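Local coordinates for uncharacterized lipoprotein yjhA (Bacillus subtilis, PDB 3CFU), which is of unknown function but, as a predicted membrane lipoprotein, probably displays this DUF4352 domain at the cell surface, at residues T16-D21 and E52-N57; R48-V53 and I86-R91; Y124-A129 and I144-K149. All blocks are in the same frame, centred on the assembly; numbering follows the deposited sequence.

Strand 47-57 joins interaction 1 to interaction 2. It pairs with strand 13-23 in interaction 1 and meets the loop 86-91 in interaction 2, and the two centres lie about 11 Å apart with Glu52 and Val53 in both. A probable hydrogen bond, Asp21 O to Ile50 N at 2.9 Å, continues the strand pairing from one into the other. Interaction 3 belongs to the other sheet, its centre about 13 Å from interaction 1; the two meet in the core, where Val17 CG2 packs 3.7 Å from Val148 CG2 and Met55 reaches Tyr124. Interactions 2 and 3 do not touch, their nearest atoms being about 7 Å apart.

Interaction 1 of 3, residues T16-D21 and E52-N57; sequences TVNKVD and EVTMEN
Glu52 lies against Asn18 and Lys19 together, and this one-against-two pairing shapes the contact between 16-21 and 52-57. Asn18 N donates to Glu52 O at 2.7 Å, yet Glu52 N donates to Lys19 O at 3.1 Å, one residue further along, nearly straight (170°). One extra residue is accommodated in strand 13-23, a beta bulge. With CG anti to the backbone N (chi1 -178°), the glutamate chain runs extended over the neighbouring strand, and its OE1 comes 3.3 Å from Lys19 CD. Lys19 NZ makes a weak salt bridge to Asp21 OD2 and stays 4.0 Å from Glu52 OE1, beyond a salt bridge, while Glu52 OE2 pairs with Arg91. A long acidic side chain suits this partly exposed face of an inner strand, carrying its carboxylate to where Lys19 and Arg91 supply positive charge.

Before the bulge the pairing is regular. Thr16 and Thr54 form a hydrogen-bonded pair, linked by Thr16 N to Thr54 O at 3.0 Å and Thr54 N to Thr16 O at 2.8 Å. Their side chains lie side by side, Thr16 CG2 resting 3.5 Å from Thr54 CB. The hydroxyl of Thr54 is hydrogen-bonded to Thr105 on the next strand; beta-branched threonine fits extended backbone. On the other face Val17 and Val53 turn to Leu122, on strand 121-124 of the second sheet, and so face the core, consistent with a beta-sandwich.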
loop_
_atom_site.group_PDB
_atom_site.type_symbol
_atom_site.label_atom_id
_atom_site.label_comp_id
_atom_site.label_asym_id
_atom_site.label_seq_id
_atom_site.Cartn_x
_atom_site.Cartn_y
_atom_site.Cartn_z
ATOM N N THR A 16 -4.409 2.297 -7.794
ATOM C CA THR A 16 -3.986 3.677 -7.864
ATOM C C THR A 16 -3.515 4.250 -6.539
ATOM O O THR A 16 -4.042 3.914 -5.477
ATOM C CB THR A 16 -5.132 4.583 -8.438
ATOM O OG1 THR A 16 -4.833 5.965 -8.191
ATOM C CG2 THR A 16 -6.448 4.245 -7.810
ATOM N N VAL A 17 -2.484 5.085 -6.616
ATOM C CA VAL A 17 -1.975 5.770 -5.440
ATOM C C VAL A 17 -2.623 7.152 -5.573
ATOM O O VAL A 17 -2.326 7.897 -6.509
ATOM C CB VAL A 17 -0.435 5.915 -5.454
ATOM C CG1 VAL A 17 0.016 6.627 -4.184
ATOM C CG2 VAL A 17 0.229 4.548 -5.547
ATOM N N ASN A 18 -3.523 7.481 -4.650
ATOM C CA ASN A 18 -4.237 8.758 -4.687
ATOM C C ASN A 18 -3.373 9.951 -4.301
ATOM O O ASN A 18 -2.964 10.725 -5.166
ATOM C CB ASN A 18 -5.465 8.679 -3.784
ATOM C CG ASN A 18 -6.444 7.608 -4.230
ATOM O OD1 ASN A 18 -7.164 7.023 -3.415
ATOM N ND2 ASN A 18 -6.480 7.351 -5.531
ATOM N N LYS A 19 -3.099 10.109 -3.010
ATOM C CA LYS A 19 -2.271 11.218 -2.552
ATOM C C LYS A 19 -1.260 10.782 -1.511
ATOM O O LYS A 19 -1.320 9.665 -0.989
ATOM C CB LYS A 19 -3.117 12.322 -1.902
ATOM C CG LYS A 19 -4.583 12.318 -2.263
ATOM C CD LYS A 19 -5.434 11.806 -1.114
ATOM C CE LYS A 19 -5.491 12.804 0.034
ATOM N NZ LYS A 19 -6.255 12.239 1.176
ATOM N N VAL A 20 -0.323 11.682 -1.224
ATOM C CA VAL A 20 0.658 11.441 -0.185
ATOM C C VAL A 20 0.664 12.649 0.749
ATOM O O VAL A 20 1.194 13.711 0.417
ATOM C CB VAL A 20 2.098 11.247 -0.706
ATOM C CG1 VAL A 20 3.030 11.009 0.486
ATOM C CG2 VAL A 20 2.167 10.067 -1.651
ATOM N N ASP A 21 0.042 12.503 1.910
ATOM C CA ASP A 21 0.048 13.593 2.872
ATOM C C ASP A 21 1.213 13.285 3.831
ATOM O O ASP A 21 1.675 12.144 3.906
ATOM C CB ASP A 21 -1.294 13.670 3.624
ATOM C CG ASP A 21 -2.497 13.793 2.679
ATOM O OD1 ASP A 21 -2.411 14.576 1.707
ATOM O OD2 ASP A 21 -3.528 13.114 2.912
ATOM N N GLU A 52 -2.498 7.151 0.366
ATOM C CA GLU A 52 -3.856 6.656 0.203
ATOM C C GLU A 52 -3.862 5.954 -1.144
ATOM O O GLU A 52 -3.400 6.514 -2.144
ATOM C CB GLU A 52 -4.878 7.799 0.197
ATOM C CG GLU A 52 -6.305 7.307 0.072
ATOM C CD GLU A 52 -7.314 8.431 -0.036
ATOM O OE1 GLU A 52 -7.338 9.116 -1.081
ATOM O OE2 GLU A 52 -8.082 8.630 0.931
ATOM N N VAL A 53 -4.369 4.724 -1.162
ATOM C CA VAL A 53 -4.429 3.931 -2.387
ATOM C C VAL A 53 -5.831 3.346 -2.583
ATOM O O VAL A 53 -6.636 3.299 -1.650
ATOM C CB VAL A 53 -3.379 2.763 -2.359
ATOM C CG1 VAL A 53 -1.975 3.315 -2.150
ATOM C CG2 VAL A 53 -3.703 1.777 -1.252
ATOM N N THR A 54 -6.116 2.909 -3.807
ATOM C CA THR A 54 -7.406 2.325 -4.135
ATOM C C THR A 54 -7.205 1.062 -4.951
ATOM O O THR A 54 -6.376 1.030 -5.856
ATOM C CB THR A 54 -8.281 3.288 -4.977
ATOM O OG1 THR A 54 -8.695 4.392 -4.165
ATOM C CG2 THR A 54 -9.524 2.562 -5.517
HETATM N N MSE A 55 -7.969 0.028 -4.612
HETATM C CA MSE A 55 -7.935 -1.248 -5.310
HETATM C C MSE A 55 -9.313 -1.528 -5.891
HETATM O O MSE A 55 -10.321 -1.461 -5.184
HETATM C CB MSE A 55 -7.577 -2.403 -4.363
HETATM C CG MSE A 55 -6.116 -2.479 -3.990
HETATM SE SE MSE A 55 -5.682 -3.902 -2.741
HETATM C CE MSE A 55 -6.085 -5.452 -3.825
ATOM N N GLU A 56 -9.356 -1.842 -7.178
ATOM C CA GLU A 56 -10.617 -2.159 -7.818
ATOM C C GLU A 56 -10.563 -3.564 -8.389
ATOM O O GLU A 56 -9.725 -3.872 -9.249
ATOM C CB GLU A 56 -10.923 -1.168 -8.941
ATOM C CG GLU A 56 -12.109 -1.552 -9.823
ATOM C CD GLU A 56 -12.383 -0.499 -10.898
ATOM O OE1 GLU A 56 -11.791 0.600 -10.804
ATOM O OE2 GLU A 56 -13.186 -0.761 -11.825
ATOM N N ASN A 57 -11.456 -4.420 -7.907
ATOM C CA ASN A 57 -11.511 -5.787 -8.390
ATOM C C ASN A 57 -12.258 -5.804 -9.720
ATOM O O ASN A 57 -13.423 -5.419 -9.788
ATOM C CB ASN A 57 -12.217 -6.684 -7.369
ATOM C CG ASN A 57 -12.159 -8.136 -7.753
ATOM O OD1 ASN A 57 -12.596 -9.015 -7.008
ATOM N ND2 ASN A 57 -11.620 -8.401 -8.938
#

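Interaction 2 of 3, residues R48-V53 and I86-R91; sequences RLIIEV and IEEKGR
Arg48 reaches from its strand to two consecutive acids of an irregular loop, Glu87 and Glu88, and uses the same nitrogen for both. Its NH2 donates to Glu88 OE2 at 3.2 Å in a bent bond (142°), meeting the oxygen from above the carboxylate plane. The salt bridge from Arg48 NH2 to Glu87 OE2 is long, 3.6 Å, and a water supports it, donating to Glu87 OE2 at 2.8 Å and accepting only weakly from Arg48. The bend of the arginine at chi3 turns the guanidinium toward the loop, and its NH1 bonds to the hydroxyl of Ser109. Arginine suits the place because its planar cation has N-H groups enough for Glu87, Glu88 and Ser109 at once.

The three residues form a salt-bridge network that ties strand 47-57 to the loop between strands 83-84 and 95-98. Glu88 is the centre of an inverse gamma turn, and its other oxygen, OE1, accepts from the backbone N of Ser85, so both carboxylate oxygens have partners. With a leucine in place of Arg48, the buried carboxylate of Glu88 would probably be left without its cation and Ser109 without its guanidinium donor.

Ile50 offers an apolar surface to the aliphatic part of the same glutamate, its CG2 lying 4.2 Å from Glu88 CG. Beyond it Arg91 NH2 donates to Glu52 OE2 at 3.3 Å, nearly straight (166°). Here the oxygen lies in the guanidinium plane, but the arginine comes from above the carboxylate, the two planes 85° apart. Within the loop, Arg91 N donates to Glu88 O at 3.0 Å, which fixes the turn carrying both side chains.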
loop_
_atom_site.group_PDB
_atom_site.type_symbol
_atom_site.label_atom_id
_atom_site.label_comp_id
_atom_site.label_asym_id
_atom_site.label_seq_id
_atom_site.Cartn_x
_atom_site.Cartn_y
_atom_site.Cartn_z
ATOM N N ARG A 48 6.258 11.409 8.564
ATOM C CA ARG A 48 5.470 10.235 8.261
ATOM C C ARG A 48 4.641 10.380 6.994
ATOM O O ARG A 48 3.852 11.316 6.861
ATOM C CB ARG A 48 4.521 9.924 9.441
ATOM C CG ARG A 48 3.814 8.578 9.345
ATOM C CD ARG A 48 3.245 8.156 10.693
ATOM N NE ARG A 48 2.237 9.091 11.183
ATOM C CZ ARG A 48 1.008 9.193 10.687
ATOM N NH1 ARG A 48 0.626 8.413 9.684
ATOM N NH2 ARG A 48 0.157 10.076 11.193
ATOM N N LEU A 49 4.854 9.469 6.053
ATOM C CA LEU A 49 4.080 9.464 4.822
ATOM C C LEU A 49 2.715 8.802 5.089
ATOM O O LEU A 49 2.605 7.855 5.872
ATOM C CB LEU A 49 4.807 8.656 3.734
ATOM C CG LEU A 49 6.013 9.352 3.093
ATOM C CD1 LEU A 49 6.851 10.034 4.157
ATOM C CD2 LEU A 49 6.845 8.347 2.313
ATOM N N ILE A 50 1.678 9.337 4.452
ATOM C CA ILE A 50 0.336 8.781 4.563
ATOM C C ILE A 50 -0.145 8.589 3.139
ATOM O O ILE A 50 -0.781 9.474 2.571
ATOM C CB ILE A 50 -0.665 9.708 5.268
ATOM C CG1 ILE A 50 -0.215 9.980 6.703
ATOM C CG2 ILE A 50 -2.049 9.067 5.255
ATOM C CD1 ILE A 50 0.997 10.875 6.793
ATOM N N ILE A 51 0.168 7.435 2.561
ATOM C CA ILE A 51 -0.230 7.136 1.196
ATOM C C ILE A 51 -1.623 6.535 1.157
ATOM O O ILE A 51 -1.909 5.557 1.852
ATOM C CB ILE A 51 0.761 6.149 0.535
ATOM C CG1 ILE A 51 2.167 6.758 0.526
ATOM C CG2 ILE A 51 0.324 5.843 -0.886
ATOM C CD1 ILE A 51 3.272 5.774 0.229
ATOM N N GLU A 52 -2.498 7.151 0.366
ATOM C CA GLU A 52 -3.856 6.656 0.203
ATOM C C GLU A 52 -3.862 5.954 -1.144
ATOM O O GLU A 52 -3.400 6.514 -2.144
ATOM C CB GLU A 52 -4.878 7.799 0.197
ATOM C CG GLU A 52 -6.305 7.307 0.072
ATOM C CD GLU A 52 -7.314 8.431 -0.036
ATOM O OE1 GLU A 52 -7.338 9.116 -1.081
ATOM O OE2 GLU A 52 -8.082 8.630 0.931
ATOM N N VAL A 53 -4.369 4.724 -1.162
ATOM C CA VAL A 53 -4.429 3.931 -2.387
ATOM C C VAL A 53 -5.831 3.346 -2.583
ATOM O O VAL A 53 -6.636 3.299 -1.650
ATOM C CB VAL A 53 -3.379 2.763 -2.359
ATOM C CG1 VAL A 53 -1.975 3.315 -2.150
ATOM C CG2 VAL A 53 -3.703 1.777 -1.252
ATOM N N ILE A 86 -3.184 6.542 14.906
ATOM C CA ILE A 86 -4.536 6.509 15.439
ATOM C C ILE A 86 -5.405 7.540 14.720
ATOM O O ILE A 86 -6.635 7.470 14.763
ATOM C CB ILE A 86 -4.524 6.834 16.958
ATOM C CG1 ILE A 86 -3.419 6.029 17.656
ATOM C CG2 ILE A 86 -5.884 6.544 17.576
ATOM C CD1 ILE A 86 -2.026 6.647 17.543
ATOM N N GLU A 87 -4.756 8.492 14.058
ATOM C CA GLU A 87 -5.466 9.546 13.346
ATOM C C GLU A 87 -6.289 9.027 12.171
ATOM O O GLU A 87 -7.503 9.238 12.122
ATOM C CB GLU A 87 -4.475 10.616 12.877
ATOM C CG GLU A 87 -3.752 11.323 14.018
ATOM C CD GLU A 87 -2.722 12.320 13.528
ATOM O OE1 GLU A 87 -3.117 13.343 12.932
ATOM O OE2 GLU A 87 -1.516 12.075 13.734
ATOM N N GLU A 88 -5.643 8.347 11.229
ATOM C CA GLU A 88 -6.356 7.813 10.073
ATOM C C GLU A 88 -7.183 6.590 10.492
ATOM O O GLU A 88 -7.161 5.552 9.826
ATOM C CB GLU A 88 -5.370 7.425 8.964
ATOM C CG GLU A 88 -4.155 8.335 8.841
ATOM C CD GLU A 88 -3.136 8.075 9.933
ATOM O OE1 GLU A 88 -2.659 6.925 10.035
ATOM O OE2 GLU A 88 -2.811 9.016 10.686
ATOM N N LYS A 89 -7.902 6.720 11.606
ATOM C CA LYS A 89 -8.745 5.644 12.123
ATOM C C LYS A 89 -9.865 5.362 11.123
ATOM O O LYS A 89 -10.565 6.280 10.686
ATOM C CB LYS A 89 -9.323 6.039 13.482
ATOM N N GLY A 90 -10.020 4.090 10.762
ATOM C CA GLY A 90 -11.035 3.696 9.800
ATOM C C GLY A 90 -10.502 3.711 8.374
ATOM O O GLY A 90 -11.141 3.187 7.459
ATOM N N ARG A 91 -9.326 4.302 8.179
ATOM C CA ARG A 91 -8.725 4.391 6.848
ATOM C C ARG A 91 -7.529 3.454 6.674
ATOM O O ARG A 91 -7.150 3.125 5.550
ATOM C CB ARG A 91 -8.273 5.831 6.566
ATOM C CG ARG A 91 -9.384 6.879 6.605
ATOM C CD ARG A 91 -8.801 8.291 6.526
ATOM N NE ARG A 91 -8.234 8.583 5.211
ATOM C CZ ARG A 91 -7.164 9.347 5.001
ATOM N NH1 ARG A 91 -6.525 9.902 6.022
ATOM N NH2 ARG A 91 -6.733 9.560 3.764
HETATM O O HOH W 1 0.554 10.422 14.493
#

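Interaction 3 of 3, residues Y124-A129 and I144-K149; sequences YNPFLA and IDYLVK
Pro126 meets the Tyr146 ring at its edge, the two side chains crossing at about a right angle with Pro126 CD 3.6 Å from Tyr146 CE1. At the same edge, in the ring plane, stands Tyr124 O, 3.3 Å from Tyr146 CD1. This carbonyl also accepts from Tyr146 N at 2.9 Å, while Tyr124 N donates to Tyr146 O, making a hydrogen-bonded antiparallel pair. The Tyr124 ring has Pro126 N over the centre of one face, 4.0 Å above its plane; its hydroxyl bonds to Thr13 and the ring stacks on Phe15 of the opposite sheet.

Asn125 CG stands anti to the backbone N (chi1 -171°), which carries the amide to the start of the helix and toward Asp145. ND2 donates to Asp145 OD1 at 3.2 Å, straight (162°) and from above the carboxylate plane, and also serves Asp143. OD1 accepts from Leu128 N at 3.2 Å, nearly straight and from above the amide carbonyl plane, and, weakly, from Phe127 N. Asparagine suits the place because one amide both donates and accepts, and proline suits a helix's first turn. Strand 121-124 passes into helix 126-129 through an asparagine N-cap, beside an antiparallel edge strand.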
loop_
_atom_site.group_PDB
_atom_site.type_symbol
_atom_site.label_atom_id
_atom_site.label_comp_id
_atom_site.label_asym_id
_atom_site.label_seq_id
_atom_site.Cartn_x
_atom_site.Cartn_y
_atom_site.Cartn_z
ATOM N N TYR A 124 3.594 -2.537 -5.391
ATOM C CA TYR A 124 2.332 -3.228 -5.258
ATOM C C TYR A 124 2.400 -4.533 -6.026
ATOM O O TYR A 124 2.674 -4.525 -7.225
ATOM C CB TYR A 124 1.193 -2.355 -5.811
ATOM C CG TYR A 124 -0.132 -3.069 -5.929
ATOM C CD1 TYR A 124 -0.731 -3.642 -4.815
ATOM C CD2 TYR A 124 -0.779 -3.187 -7.158
ATOM C CE1 TYR A 124 -1.943 -4.321 -4.912
ATOM C CE2 TYR A 124 -2.000 -3.858 -7.267
ATOM C CZ TYR A 124 -2.573 -4.424 -6.132
ATOM O OH TYR A 124 -3.770 -5.093 -6.197
ATOM N N ASN A 125 2.184 -5.651 -5.333
ATOM C CA ASN A 125 2.173 -6.958 -5.979
ATOM C C ASN A 125 0.762 -7.516 -5.758
ATOM O O ASN A 125 0.398 -7.908 -4.641
ATOM C CB ASN A 125 3.224 -7.902 -5.373
ATOM C CG ASN A 125 3.386 -9.189 -6.183
ATOM O OD1 ASN A 125 2.408 -9.903 -6.452
ATOM N ND2 ASN A 125 4.619 -9.486 -6.582
ATOM N N PRO A 126 -0.054 -7.548 -6.822
ATOM C CA PRO A 126 -1.438 -8.052 -6.740
ATOM C C PRO A 126 -1.583 -9.507 -6.299
ATOM O O PRO A 126 -2.561 -9.869 -5.654
ATOM C CB PRO A 126 -2.014 -7.762 -8.132
ATOM C CG PRO A 126 -0.808 -7.750 -9.028
ATOM C CD PRO A 126 0.290 -7.113 -8.185
ATOM N N PHE A 127 -0.611 -10.342 -6.627
ATOM C CA PHE A 127 -0.672 -11.735 -6.199
ATOM C C PHE A 127 -0.472 -11.750 -4.670
ATOM O O PHE A 127 -1.199 -12.426 -3.951
ATOM C CB PHE A 127 0.416 -12.554 -6.901
ATOM C CG PHE A 127 0.427 -14.004 -6.515
ATOM C CD1 PHE A 127 -0.632 -14.835 -6.847
ATOM C CD2 PHE A 127 1.506 -14.540 -5.807
ATOM C CE1 PHE A 127 -0.622 -16.181 -6.484
ATOM C CE2 PHE A 127 1.522 -15.885 -5.435
ATOM C CZ PHE A 127 0.459 -16.704 -5.776
ATOM N N LEU A 128 0.504 -10.988 -4.183
ATOM C CA LEU A 128 0.775 -10.902 -2.750
ATOM C C LEU A 128 -0.385 -10.233 -2.009
ATOM O O LEU A 128 -0.743 -10.660 -0.915
ATOM C CB LEU A 128 2.061 -10.099 -2.497
ATOM C CG LEU A 128 3.407 -10.803 -2.235
ATOM C CD1 LEU A 128 3.483 -11.289 -0.781
ATOM C CD2 LEU A 128 3.581 -11.959 -3.212
ATOM N N ALA A 129 -0.962 -9.191 -2.613
ATOM C CA ALA A 129 -2.067 -8.434 -2.017
ATOM C C ALA A 129 -3.346 -9.217 -1.881
ATOM O O ALA A 129 -4.201 -8.879 -1.066
ATOM C CB ALA A 129 -2.360 -7.173 -2.839
ATOM N N ILE A 144 3.771 -10.146 -9.891
ATOM C CA ILE A 144 4.660 -9.147 -10.488
ATOM C C ILE A 144 4.599 -7.852 -9.673
ATOM O O ILE A 144 3.523 -7.454 -9.217
ATOM C CB ILE A 144 4.263 -8.867 -11.971
ATOM C CG1 ILE A 144 4.691 -10.051 -12.842
ATOM C CG2 ILE A 144 4.906 -7.576 -12.474
ATOM C CD1 ILE A 144 4.616 -9.790 -14.306
ATOM N N ASP A 145 5.753 -7.211 -9.469
ATOM C CA ASP A 145 5.833 -5.959 -8.704
ATOM C C ASP A 145 5.494 -4.754 -9.597
ATOM O O ASP A 145 5.908 -4.701 -10.753
ATOM C CB ASP A 145 7.249 -5.727 -8.149
ATOM C CG ASP A 145 7.625 -6.662 -7.011
ATOM O OD1 ASP A 145 6.737 -7.160 -6.292
ATOM O OD2 ASP A 145 8.840 -6.873 -6.819
ATOM N N TYR A 146 4.758 -3.787 -9.056
ATOM C CA TYR A 146 4.389 -2.574 -9.792
ATOM C C TYR A 146 4.885 -1.410 -8.970
ATOM O O TYR A 146 4.483 -1.247 -7.821
ATOM C CB TYR A 146 2.872 -2.462 -9.973
ATOM C CG TYR A 146 2.304 -3.499 -10.910
ATOM C CD1 TYR A 146 1.960 -4.768 -10.455
ATOM C CD2 TYR A 146 2.156 -3.221 -12.271
ATOM C CE1 TYR A 146 1.478 -5.728 -11.329
ATOM C CE2 TYR A 146 1.680 -4.171 -13.155
ATOM C CZ TYR A 146 1.343 -5.424 -12.681
ATOM O OH TYR A 146 0.860 -6.357 -13.565
ATOM N N LEU A 147 5.753 -0.597 -9.556
ATOM C CA LEU A 147 6.312 0.526 -8.831
ATOM C C LEU A 147 5.648 1.854 -9.136
ATOM O O LEU A 147 5.354 2.159 -10.285
ATOM C CB LEU A 147 7.816 0.647 -9.119
ATOM C CG LEU A 147 8.708 -0.582 -8.921
ATOM C CD1 LEU A 147 10.135 -0.140 -8.621
ATOM C CD2 LEU A 147 8.190 -1.416 -7.782
ATOM N N VAL A 148 5.408 2.633 -8.087
ATOM C CA VAL A 148 4.832 3.963 -8.224
ATOM C C VAL A 148 5.801 4.905 -7.531
ATOM O O VAL A 148 5.959 4.852 -6.311
ATOM C CB VAL A 148 3.464 4.106 -7.540
ATOM C CG1 VAL A 148 2.762 5.340 -8.088
ATOM C CG2 VAL A 148 2.619 2.863 -7.765
ATOM N N LYS A 149 6.463 5.752 -8.314
ATOM C CA LYS A 149 7.422 6.707 -7.767
ATOM C C LYS A 149 6.632 7.819 -7.094
ATOM O O LYS A 149 5.640 8.300 -7.640
ATOM C CB LYS A 149 8.286 7.282 -8.881
ATOM C CG LYS A 149 9.597 7.886 -8.413
ATOM C CD LYS A 149 10.680 6.832 -8.265
ATOM C CE LYS A 149 12.042 7.485 -8.085
ATOM N NZ LYS A 149 13.128 6.480 -7.910
#